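Local coordinates for protein purine nucleoside phosphorylase (Schistosoma mansoni, PDB 5KO5) that probably catalyses the reversible phosphorolysis of purine nucleosides to the free base and ribose 1-phosphate, and binds cytosine in its base pocket, at residues Val5-Ser13 with Pro152-Arg160; Ile115-Leu126 with Leu212-Thr223. All blocks are in the same frame, centred on the assembly; numbering follows the deposited sequence. Where two conformers were deposited one is given.

Contact 1 of 2, residues Val5-Ser13 with Pro152-Arg160; sequences VVANYENAS and PNQDEFGPR. With EDO (1,2-ethanediol), chain E.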
loop_
_atom_site.group_PDB
_atom_site.type_symbol
_atom_site.label_atom_id
_atom_site.label_comp_id
_atom_site.label_asym_id
_atom_site.label_seq_id
_atom_site.Cartn_x
_atom_site.Cartn_y
_atom_site.Cartn_z
ATOM N N VAL A 5 -10.573 -2.918 20.390
ATOM C CA VAL A 5 -10.250 -4.200 21.011
ATOM C C VAL A 5 -9.108 -4.883 20.266
ATOM O O VAL A 5 -9.207 -5.131 19.072
ATOM C CB VAL A 5 -11.514 -5.096 21.107
ATOM C CG1 VAL A 5 -11.161 -6.552 21.331
ATOM C CG2 VAL A 5 -12.433 -4.586 22.219
ATOM N N VAL A 6 -8.022 -5.166 20.976
ATOM C CA VAL A 6 -6.884 -5.867 20.393
ATOM C C VAL A 6 -7.232 -7.343 20.244
ATOM O O VAL A 6 -7.907 -7.928 21.100
ATOM C CB VAL A 6 -5.640 -5.660 21.274
ATOM C CG1 VAL A 6 -4.432 -6.382 20.688
ATOM C CG2 VAL A 6 -5.350 -4.175 21.393
ATOM N N ALA A 7 -6.776 -7.952 19.145
ATOM C CA ALA A 7 -6.980 -9.382 18.896
ATOM C C ALA A 7 -5.957 -10.223 19.672
ATOM O O ALA A 7 -5.150 -10.976 19.118
ATOM C CB ALA A 7 -6.919 -9.663 17.400
ATOM N N ASN A 8 -5.986 -10.056 20.988
ATOM C CA ASN A 8 -5.020 -10.725 21.844
ATOM C C ASN A 8 -5.610 -11.998 22.449
ATOM O O ASN A 8 -6.783 -12.338 22.257
ATOM C CB ASN A 8 -4.432 -9.766 22.890
ATOM C CG ASN A 8 -5.460 -9.253 23.875
ATOM O OD1 ASN A 8 -6.541 -9.823 24.032
ATOM N ND2 ASN A 8 -5.125 -8.163 24.555
ATOM N N TYR A 9 -4.766 -12.687 23.214
ATOM C CA TYR A 9 -5.121 -13.968 23.807
ATOM C C TYR A 9 -6.276 -13.814 24.790
ATOM O O TYR A 9 -7.247 -14.582 24.748
ATOM C CB TYR A 9 -3.868 -14.484 24.502
ATOM C CG TYR A 9 -3.913 -15.849 25.120
ATOM C CD1 TYR A 9 -4.330 -16.960 24.406
ATOM C CD2 TYR A 9 -3.450 -16.033 26.407
ATOM C CE1 TYR A 9 -4.320 -18.218 24.983
ATOM C CE2 TYR A 9 -3.431 -17.267 26.994
ATOM C CZ TYR A 9 -3.862 -18.366 26.283
ATOM O OH TYR A 9 -3.831 -19.598 26.883
ATOM N N GLU A 10 -6.205 -12.806 25.661
ATOM C CA GLU A 10 -7.261 -12.611 26.653
ATOM C C GLU A 10 -8.602 -12.303 25.988
ATOM O O GLU A 10 -9.637 -12.871 26.359
ATOM C CB GLU A 10 -6.873 -11.492 27.621
ATOM C CG GLU A 10 -8.015 -11.066 28.537
ATOM C CD GLU A 10 -7.639 -9.929 29.472
ATOM O OE1 GLU A 10 -8.347 -9.729 30.484
ATOM O OE2 GLU A 10 -6.639 -9.235 29.196
ATOM N N ASN A 11 -8.602 -11.406 25.004
ATOM C CA ASN A 11 -9.861 -11.006 24.384
ATOM C C ASN A 11 -10.452 -12.135 23.553
ATOM O O ASN A 11 -11.668 -12.357 23.577
ATOM C CB ASN A 11 -9.642 -9.760 23.531
ATOM C CG ASN A 11 -9.334 -8.534 24.366
ATOM O OD1 ASN A 11 -9.626 -8.496 25.565
ATOM N ND2 ASN A 11 -8.758 -7.517 23.737
ATOM N N ALA A 12 -9.618 -12.841 22.786
ATOM C CA ALA A 12 -10.127 -13.977 22.026
ATOM C C ALA A 12 -10.656 -15.060 22.958
ATOM O O ALA A 12 -11.657 -15.720 22.643
ATOM C CB ALA A 12 -9.041 -14.534 21.103
ATOM N N SER A 13 -10.011 -15.250 24.119
ATOM C CA SER A 13 -10.473 -16.244 25.089
ATOM C C SER A 13 -11.854 -15.893 25.626
ATOM O O SER A 13 -12.699 -16.769 25.826
ATOM C CB SER A 13 -9.488 -16.349 26.258
ATOM O OG SER A 13 -8.240 -16.909 25.887
ATOM N N PRO A 152 1.681 -4.955 17.088
ATOM C CA PRO A 152 2.385 -5.859 18.006
ATOM C C PRO A 152 2.048 -7.301 17.666
ATOM O O PRO A 152 0.925 -7.610 17.264
ATOM C CB PRO A 152 1.823 -5.480 19.377
ATOM C CG PRO A 152 0.507 -4.802 19.081
ATOM C CD PRO A 152 0.723 -4.076 17.783
ATOM N N ASN A 153 3.033 -8.185 17.794
ATOM C CA ASN A 153 2.742 -9.607 17.644
ATOM C C ASN A 153 2.055 -10.160 18.885
ATOM O O ASN A 153 2.407 -9.820 20.018
ATOM C CB ASN A 153 4.011 -10.418 17.390
ATOM C CG ASN A 153 3.691 -11.849 16.988
ATOM O OD1 ASN A 153 3.000 -12.066 15.997
ATOM N ND2 ASN A 153 4.172 -12.825 17.750
ATOM N N GLN A 154 1.084 -11.039 18.661
ATOM C CA GLN A 154 0.419 -11.763 19.744
ATOM C C GLN A 154 1.084 -13.136 19.830
ATOM O O GLN A 154 0.731 -14.076 19.111
ATOM C CB GLN A 154 -1.084 -11.835 19.487
ATOM C CG GLN A 154 -1.726 -10.460 19.300
ATOM C CD GLN A 154 -1.486 -9.522 20.471
ATOM O OE1 GLN A 154 -1.297 -9.951 21.608
ATOM N NE2 GLN A 154 -1.493 -8.220 20.189
ATOM N N ASP A 155 2.074 -13.230 20.724
ATOM C CA ASP A 155 2.974 -14.383 20.758
ATOM C C ASP A 155 2.246 -15.693 21.038
ATOM O O ASP A 155 2.687 -16.759 20.583
ATOM C CB ASP A 155 4.052 -14.175 21.830
ATOM C CG ASP A 155 4.947 -12.972 21.544
ATOM O OD1 ASP A 155 5.255 -12.721 20.368
ATOM O OD2 ASP A 155 5.358 -12.283 22.504
ATOM N N GLU A 156 1.141 -15.648 21.789
ATOM C CA GLU A 156 0.426 -16.879 22.105
ATOM C C GLU A 156 -0.173 -17.529 20.870
ATOM O O GLU A 156 -0.462 -18.735 20.891
ATOM C CB GLU A 156 -0.690 -16.606 23.112
ATOM C CG GLU A 156 -0.200 -16.141 24.458
ATOM C CD GLU A 156 -0.069 -14.642 24.552
ATOM O OE1 GLU A 156 -0.067 -13.958 23.497
ATOM O OE2 GLU A 156 0.028 -14.145 25.691
ATOM N N PHE A 157 -0.376 -16.763 19.803
ATOM C CA PHE A 157 -0.940 -17.329 18.588
ATOM C C PHE A 157 0.111 -17.755 17.580
ATOM O O PHE A 157 -0.078 -18.765 16.896
ATOM C CB PHE A 157 -1.949 -16.363 17.958
ATOM C CG PHE A 157 -3.182 -16.194 18.785
ATOM C CD1 PHE A 157 -4.155 -17.182 18.800
ATOM C CD2 PHE A 157 -3.357 -15.073 19.576
ATOM C CE1 PHE A 157 -5.289 -17.049 19.589
ATOM C CE2 PHE A 157 -4.496 -14.931 20.357
ATOM C CZ PHE A 157 -5.452 -15.921 20.365
ATOM N N GLY A 158 1.230 -17.037 17.478
ATOM C CA GLY A 158 2.185 -17.344 16.445
ATOM C C GLY A 158 3.388 -16.437 16.482
ATOM O O GLY A 158 3.511 -15.559 17.337
ATOM N N PRO A 159 4.287 -16.634 15.525
ATOM C CA PRO A 159 5.577 -15.941 15.544
ATOM C C PRO A 159 5.480 -14.556 14.917
ATOM O O PRO A 159 4.563 -14.241 14.155
ATOM C CB PRO A 159 6.451 -16.846 14.664
ATOM C CG PRO A 159 5.490 -17.421 13.677
ATOM C CD PRO A 159 4.203 -17.634 14.446
ATOM N N ARG A 160 6.486 -13.738 15.234
ATOM C CA ARG A 160 6.551 -12.384 14.690
ATOM C C ARG A 160 6.601 -12.393 13.163
ATOM O O ARG A 160 5.966 -11.555 12.508
ATOM C CB ARG A 160 7.771 -11.670 15.288
ATOM C CG ARG A 160 8.130 -10.328 14.629
ATOM C CD ARG A 160 7.208 -9.161 15.050
ATOM N NE ARG A 160 5.882 -9.209 14.436
ATOM C CZ ARG A 160 4.981 -8.246 14.555
ATOM N NH1 ARG A 160 3.790 -8.363 13.985
ATOM N NH2 ARG A 160 5.247 -7.181 15.299
HETATM C C1 EDO E . -3.373 -20.240 20.516
HETATM O O1 EDO E . -2.638 -20.454 19.302
HETATM C C2 EDO E . -3.372 -21.500 21.372
HETATM O O2 EDO E . -4.300 -22.461 20.846
HETATM O O HOH W 1 -1.925 -12.123 23.088
#
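The ring of Y9 lies against the side chain of E156, an example of how two segments near the surface can join without one direct hydrogen bond. CG of E156 sits over one face of the ring, 4.0 Å from the centroid of Y9, a CH-pi contact. The chain of E156 bends at its second torsion (chi2 90°), which turns the carboxylate back along Y9, its plane 18° from that of the ring. Beside this pair the F157 ring packs against the first turn of helix 9-23: its CE2 comes 3.6 Å from CA of Y9, and its CZ 3.9 Å from CB of A12. Q154 crosses V6 at about a right angle, with NE2 3.5 Å from CG1 of V6.

One water joins the polar groups. It accepts from N of Y9 at 2.9 Å and donates to OE1 of Q154 at 2.7 Å and to OE1 of E156 at 2.6 Å. Farther out, N8 is the N-cap of the helix, its OD1 taking a bond from N of N11, while ND2 of N11 turns back to O of V6 on a lone pair. R103 of helix 95-108 bonds O of A7 and packs on Q154 and F157. The chemistry implies a solvent-mediated join: the positive N-terminal end of helix 9-23 would probably favour the carboxylate of E156, which the water bridges to it.

Contact 2 of 2, residues Ile115-Leu126 with Leu212-Thr223; sequences ITNLAGGINRKL and LKLGCDVVGMST. With CYT (6-aminopyrimidin-2(1H)-one), chain B; EDO (1,2-ethanediol), chain C.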
loop_
_atom_site.group_PDB
_atom_site.type_symbol
_atom_site.label_atom_id
_atom_site.label_comp_id
_atom_site.label_asym_id
_atom_site.label_seq_id
_atom_site.Cartn_x
_atom_site.Cartn_y
_atom_site.Cartn_z
ATOM N N ILE A 115 -12.279 -21.594 2.765
ATOM C CA ILE A 115 -12.659 -20.249 2.339
ATOM C C ILE A 115 -13.064 -20.276 0.872
ATOM O O ILE A 115 -12.387 -20.891 0.043
ATOM C CB ILE A 115 -11.483 -19.269 2.517
ATOM C CG1 ILE A 115 -10.928 -19.318 3.940
ATOM C CG2 ILE A 115 -11.922 -17.847 2.165
ATOM C CD1 ILE A 115 -9.677 -18.461 4.130
ATOM N N THR A 116 -14.155 -19.586 0.539
ATOM C CA THR A 116 -14.488 -19.329 -0.855
ATOM C C THR A 116 -14.588 -17.825 -1.080
ATOM O O THR A 116 -14.804 -17.050 -0.147
ATOM C CB THR A 116 -15.800 -20.011 -1.293
ATOM O OG1 THR A 116 -16.890 -19.528 -0.490
ATOM C CG2 THR A 116 -15.695 -21.527 -1.157
ATOM N N ASN A 117 -14.403 -17.417 -2.334
ATOM C CA ASN A 117 -14.537 -16.017 -2.700
ATOM C C ASN A 117 -14.950 -15.933 -4.165
ATOM O O ASN A 117 -14.894 -16.919 -4.903
ATOM C CB ASN A 117 -13.251 -15.216 -2.416
ATOM C CG ASN A 117 -12.061 -15.665 -3.253
ATOM O OD1 ASN A 117 -12.097 -15.635 -4.483
ATOM N ND2 ASN A 117 -10.985 -16.056 -2.581
ATOM N N LEU A 118 -15.392 -14.745 -4.566
ATOM C CA LEU A 118 -15.619 -14.416 -5.968
ATOM C C LEU A 118 -14.448 -13.567 -6.441
ATOM O O LEU A 118 -13.987 -12.675 -5.719
ATOM C CB LEU A 118 -16.925 -13.634 -6.149
ATOM C CG LEU A 118 -18.227 -14.386 -6.440
ATOM C CD1 LEU A 118 -18.162 -15.139 -7.763
ATOM C CD2 LEU A 118 -18.578 -15.323 -5.321
ATOM N N ALA A 119 -13.940 -13.858 -7.636
ATOM C CA ALA A 119 -12.730 -13.184 -8.085
ATOM C C ALA A 119 -12.779 -12.920 -9.583
ATOM O O ALA A 119 -13.551 -13.537 -10.318
ATOM C CB ALA A 119 -11.486 -14.029 -7.763
ATOM N N GLY A 120 -11.943 -11.985 -10.032
ATOM C CA GLY A 120 -11.723 -11.781 -11.449
ATOM C C GLY A 120 -10.625 -12.693 -11.981
ATOM O O GLY A 120 -9.580 -12.854 -11.350
ATOM N N GLY A 121 -10.872 -13.270 -13.151
ATOM C CA GLY A 121 -9.854 -14.084 -13.800
ATOM C C GLY A 121 -8.887 -13.223 -14.600
ATOM O O GLY A 121 -9.303 -12.339 -15.357
ATOM N N ILE A 122 -7.595 -13.482 -14.428
ATOM C CA ILE A 122 -6.535 -12.828 -15.184
ATOM C C ILE A 122 -5.928 -13.777 -16.209
ATOM O O ILE A 122 -5.774 -13.426 -17.378
ATOM C CB ILE A 122 -5.448 -12.275 -14.235
ATOM C CG1 ILE A 122 -6.035 -11.282 -13.231
ATOM C CG2 ILE A 122 -4.325 -11.633 -15.041
ATOM C CD1 ILE A 122 -6.542 -9.979 -13.862
ATOM N N ASN A 123 -5.568 -14.986 -15.772
ATOM C CA ASN A 123 -5.054 -16.016 -16.667
ATOM C C ASN A 123 -6.043 -16.274 -17.795
ATOM O O ASN A 123 -7.253 -16.367 -17.575
ATOM C CB ASN A 123 -4.854 -17.315 -15.872
ATOM C CG ASN A 123 -4.066 -18.368 -16.649
ATOM O OD1 ASN A 123 -4.487 -18.829 -17.705
ATOM N ND2 ASN A 123 -2.915 -18.751 -16.110
ATOM N N ARG A 124 -5.515 -16.421 -19.010
ATOM C CA ARG A 124 -6.378 -16.583 -20.169
ATOM C C ARG A 124 -7.176 -17.870 -20.146
ATOM O O ARG A 124 -8.200 -17.954 -20.830
ATOM C CB ARG A 124 -5.553 -16.537 -21.458
ATOM C CG ARG A 124 -6.163 -15.644 -22.546
ATOM C CD ARG A 124 -6.073 -14.161 -22.233
ATOM N NE ARG A 124 -5.658 -13.845 -20.875
ATOM C CZ ARG A 124 -4.402 -13.716 -20.472
ATOM N NH1 ARG A 124 -3.393 -13.826 -21.335
ATOM N NH2 ARG A 124 -4.179 -13.473 -19.194
ATOM N N LYS A 125 -6.727 -18.877 -19.404
ATOM C CA LYS A 125 -7.440 -20.145 -19.398
ATOM C C LYS A 125 -8.740 -20.082 -18.607
ATOM O O LYS A 125 -9.529 -21.028 -18.666
ATOM C CB LYS A 125 -6.539 -21.242 -18.838
ATOM C CG LYS A 125 -5.327 -21.543 -19.699
ATOM C CD LYS A 125 -4.440 -22.563 -19.014
ATOM C CE LYS A 125 -3.277 -22.976 -19.893
ATOM N NZ LYS A 125 -2.449 -24.023 -19.233
ATOM N N LEU A 126 -8.994 -18.988 -17.895
ATOM C CA LEU A 126 -10.084 -18.917 -16.930
ATOM C C LEU A 126 -11.328 -18.292 -17.550
ATOM O O LEU A 126 -11.270 -17.190 -18.110
ATOM C CB LEU A 126 -9.648 -18.117 -15.703
ATOM C CG LEU A 126 -8.490 -18.735 -14.912
ATOM C CD1 LEU A 126 -8.051 -17.825 -13.755
ATOM C CD2 LEU A 126 -8.856 -20.131 -14.402
ATOM N N LEU A 212 -1.480 -9.557 -15.111
ATOM C CA LEU A 212 -1.102 -10.562 -16.094
ATOM C C LEU A 212 0.416 -10.646 -16.227
ATOM O O LEU A 212 0.997 -11.735 -16.164
ATOM C CB LEU A 212 -1.756 -10.233 -17.430
ATOM C CG LEU A 212 -1.361 -11.167 -18.563
ATOM C CD1 LEU A 212 -1.498 -12.593 -18.071
ATOM C CD2 LEU A 212 -2.244 -10.908 -19.762
ATOM N N LYS A 213 1.077 -9.496 -16.390
ATOM C CA LYS A 213 2.532 -9.488 -16.531
ATOM C C LYS A 213 3.230 -10.013 -15.282
ATOM O O LYS A 213 4.355 -10.522 -15.371
ATOM C CB LYS A 213 3.012 -8.068 -16.833
ATOM C CG LYS A 213 2.517 -7.548 -18.164
ATOM C CD LYS A 213 2.785 -6.069 -18.353
ATOM C CE LYS A 213 2.197 -5.614 -19.676
ATOM N NZ LYS A 213 2.022 -4.149 -19.740
ATOM N N LEU A 214 2.596 -9.907 -14.122
ATOM C CA LEU A 214 3.212 -10.274 -12.854
ATOM C C LEU A 214 2.919 -11.711 -12.434
ATOM O O LEU A 214 3.217 -12.076 -11.291
ATOM C CB LEU A 214 2.800 -9.298 -11.755
ATOM C CG LEU A 214 3.318 -7.893 -12.027
ATOM C CD1 LEU A 214 2.978 -6.970 -10.880
ATOM C CD2 LEU A 214 4.821 -7.956 -12.269
ATOM N N GLY A 215 2.352 -12.524 -13.330
ATOM C CA GLY A 215 2.079 -13.921 -13.070
ATOM C C GLY A 215 0.733 -14.223 -12.440
ATOM O O GLY A 215 0.316 -15.388 -12.441
ATOM N N CYS A 216 0.036 -13.209 -11.927
ATOM C CA CYS A 216 -1.204 -13.434 -11.192
ATOM C C CYS A 216 -2.251 -14.120 -12.059
ATOM O O CYS A 216 -2.448 -13.770 -13.224
ATOM C CB CYS A 216 -1.785 -12.108 -10.709
ATOM S SG CYS A 216 -0.707 -11.139 -9.659
ATOM N N ASP A 217 -2.947 -15.085 -11.470
ATOM C CA ASP A 217 -4.006 -15.796 -12.173
ATOM C C ASP A 217 -5.397 -15.258 -11.891
ATOM O O ASP A 217 -6.248 -15.307 -12.784
ATOM C CB ASP A 217 -3.955 -17.287 -11.830
ATOM C CG ASP A 217 -2.630 -17.912 -12.228
ATOM O OD1 ASP A 217 -2.353 -17.935 -13.445
ATOM O OD2 ASP A 217 -1.857 -18.350 -11.355
ATOM N N VAL A 218 -5.659 -14.780 -10.670
ATOM C CA VAL A 218 -6.961 -14.259 -10.265
ATOM C C VAL A 218 -6.720 -13.048 -9.372
ATOM O O VAL A 218 -5.637 -12.879 -8.811
ATOM C CB VAL A 218 -7.852 -15.300 -9.537
ATOM C CG1 VAL A 218 -7.930 -16.602 -10.320
ATOM C CG2 VAL A 218 -7.341 -15.572 -8.149
ATOM N N VAL A 219 -7.734 -12.189 -9.258
ATOM C CA VAL A 219 -7.648 -11.006 -8.399
ATOM C C VAL A 219 -8.948 -10.859 -7.616
ATOM O O VAL A 219 -10.043 -11.085 -8.149
ATOM C CB VAL A 219 -7.301 -9.731 -9.205
ATOM C CG1 VAL A 219 -8.361 -9.426 -10.266
ATOM C CG2 VAL A 219 -7.111 -8.527 -8.280
ATOM N N GLY A 220 -8.835 -10.497 -6.340
ATOM C CA GLY A 220 -10.030 -10.240 -5.559
ATOM C C GLY A 220 -9.678 -9.427 -4.337
ATOM O O GLY A 220 -8.521 -9.058 -4.128
ATOM N N MET A 221 -10.697 -9.182 -3.510
ATOM C CA MET A 221 -10.622 -8.190 -2.440
ATOM C C MET A 221 -10.696 -8.806 -1.045
ATOM O O MET A 221 -11.021 -8.109 -0.077
ATOM C CB MET A 221 -11.714 -7.133 -2.597
ATOM C CG MET A 221 -11.769 -6.477 -3.955
ATOM S SD MET A 221 -13.186 -5.368 -4.045
ATOM C CE MET A 221 -13.186 -5.030 -5.807
ATOM N N SER A 222 -10.396 -10.088 -0.911
ATOM C CA SER A 222 -10.593 -10.732 0.377
ATOM C C SER A 222 -9.545 -11.819 0.540
ATOM O O SER A 222 -8.546 -11.853 -0.185
ATOM C CB SER A 222 -12.012 -11.318 0.465
ATOM O OG SER A 222 -12.133 -12.422 -0.407
ATOM N N THR A 223 -9.792 -12.697 1.513
ATOM C CA THR A 223 -9.182 -14.019 1.629
ATOM C C THR A 223 -7.767 -13.983 2.190
ATOM O O THR A 223 -7.490 -14.642 3.193
ATOM C CB THR A 223 -9.264 -14.767 0.301
ATOM O OG1 THR A 223 -10.653 -14.935 -0.027
ATOM C CG2 THR A 223 -8.608 -16.139 0.411
HETATM N N3 CYT B . -13.005 -8.704 -9.080
HETATM C C4 CYT B . -13.853 -9.302 -9.917
HETATM N N1 CYT B . -14.180 -9.664 -7.251
HETATM C C2 CYT B . -13.148 -8.853 -7.738
HETATM O O2 CYT B . -12.400 -8.272 -6.945
HETATM N N4 CYT B . -13.668 -9.106 -11.227
HETATM C C5 CYT B . -14.907 -10.142 -9.440
HETATM C C6 CYT B . -15.033 -10.285 -8.113
HETATM C C1 EDO C . -14.537 -11.888 -2.176
HETATM O O1 EDO C . -14.087 -10.558 -1.887
HETATM C C2 EDO C . -15.782 -12.233 -1.388
HETATM O O2 EDO C . -16.575 -13.116 -2.178
HETATM O O HOH W 2 -12.081 -12.435 -3.794
HETATM O O HOH W 3 -13.552 -9.772 -4.250
#
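Backbone hydrogen bonds set the register between G120 and V219, an antiparallel hydrogen-bonded pair in which N of G120 gives to O of V219 at 2.8 Å and N of V219 to O of G120 at 2.9 Å. One step on, G121 and V218 form a non-hydrogen-bonded pair. The strands then part into a loop where O of D217 takes two donors from one face of its plane, N of I122 and N of N123.

Side-chain polar bonds close both ends. CG of N123 stands anti to the backbone N (chi1 -169°), which brings ND2 alongside D217, 2.8 Å from its OD1 and nearly along the C-O axis. OD1 of N123 accepts from N of K125, an Asx turn, so both ends of the amide are held. At the other end ND2 of N117 gives to OG1 of T223 at 2.8 Å, bent to 142°, while OD1 of N117 is taken by S241.

Apolar contacts gather near the N123 end: CD1 of L126 touches CG1 of V218 at 3.6 Å, and CG2 of I122 lies 3.8 Å from CB of L212.

The two segments meet cytosine mainly by van der Waals contact, its C4 3.3 Å from N of G120 and its O2 near CG and CE of M221; E203 and N245, outside them, hydrogen-bond it. L118-G120 and V219-M221 line this pocket, probably the purine-base site of the family.

Strand 112-121 runs parallel to 236-246 and to 29-32, L126 and V218 pack on strands 131-139 and 189-196, and helix 259-283 covers L118.

The two contacts illustrate how chemistry follows place in a fold. Contact 2 is buried in the central mixed sheet, where direct backbone bonds hold two strands whose L118-G120 and V219-M221 line one side of the ligand pocket, while branched apolar side chains pack away from it. Contact 1 is partly buried on the other side of the chain's centre, about 31 Å away between centres; there a helix start meets an irregular loop through a CH-pi contact, the F157 ring and a bridging water. They share no secondary-structure element. The segments of both also touch the second subunit, through R160 to its E91 and L214 on its M210; contact 2 meets the third subunit too, M221 packing on its F161.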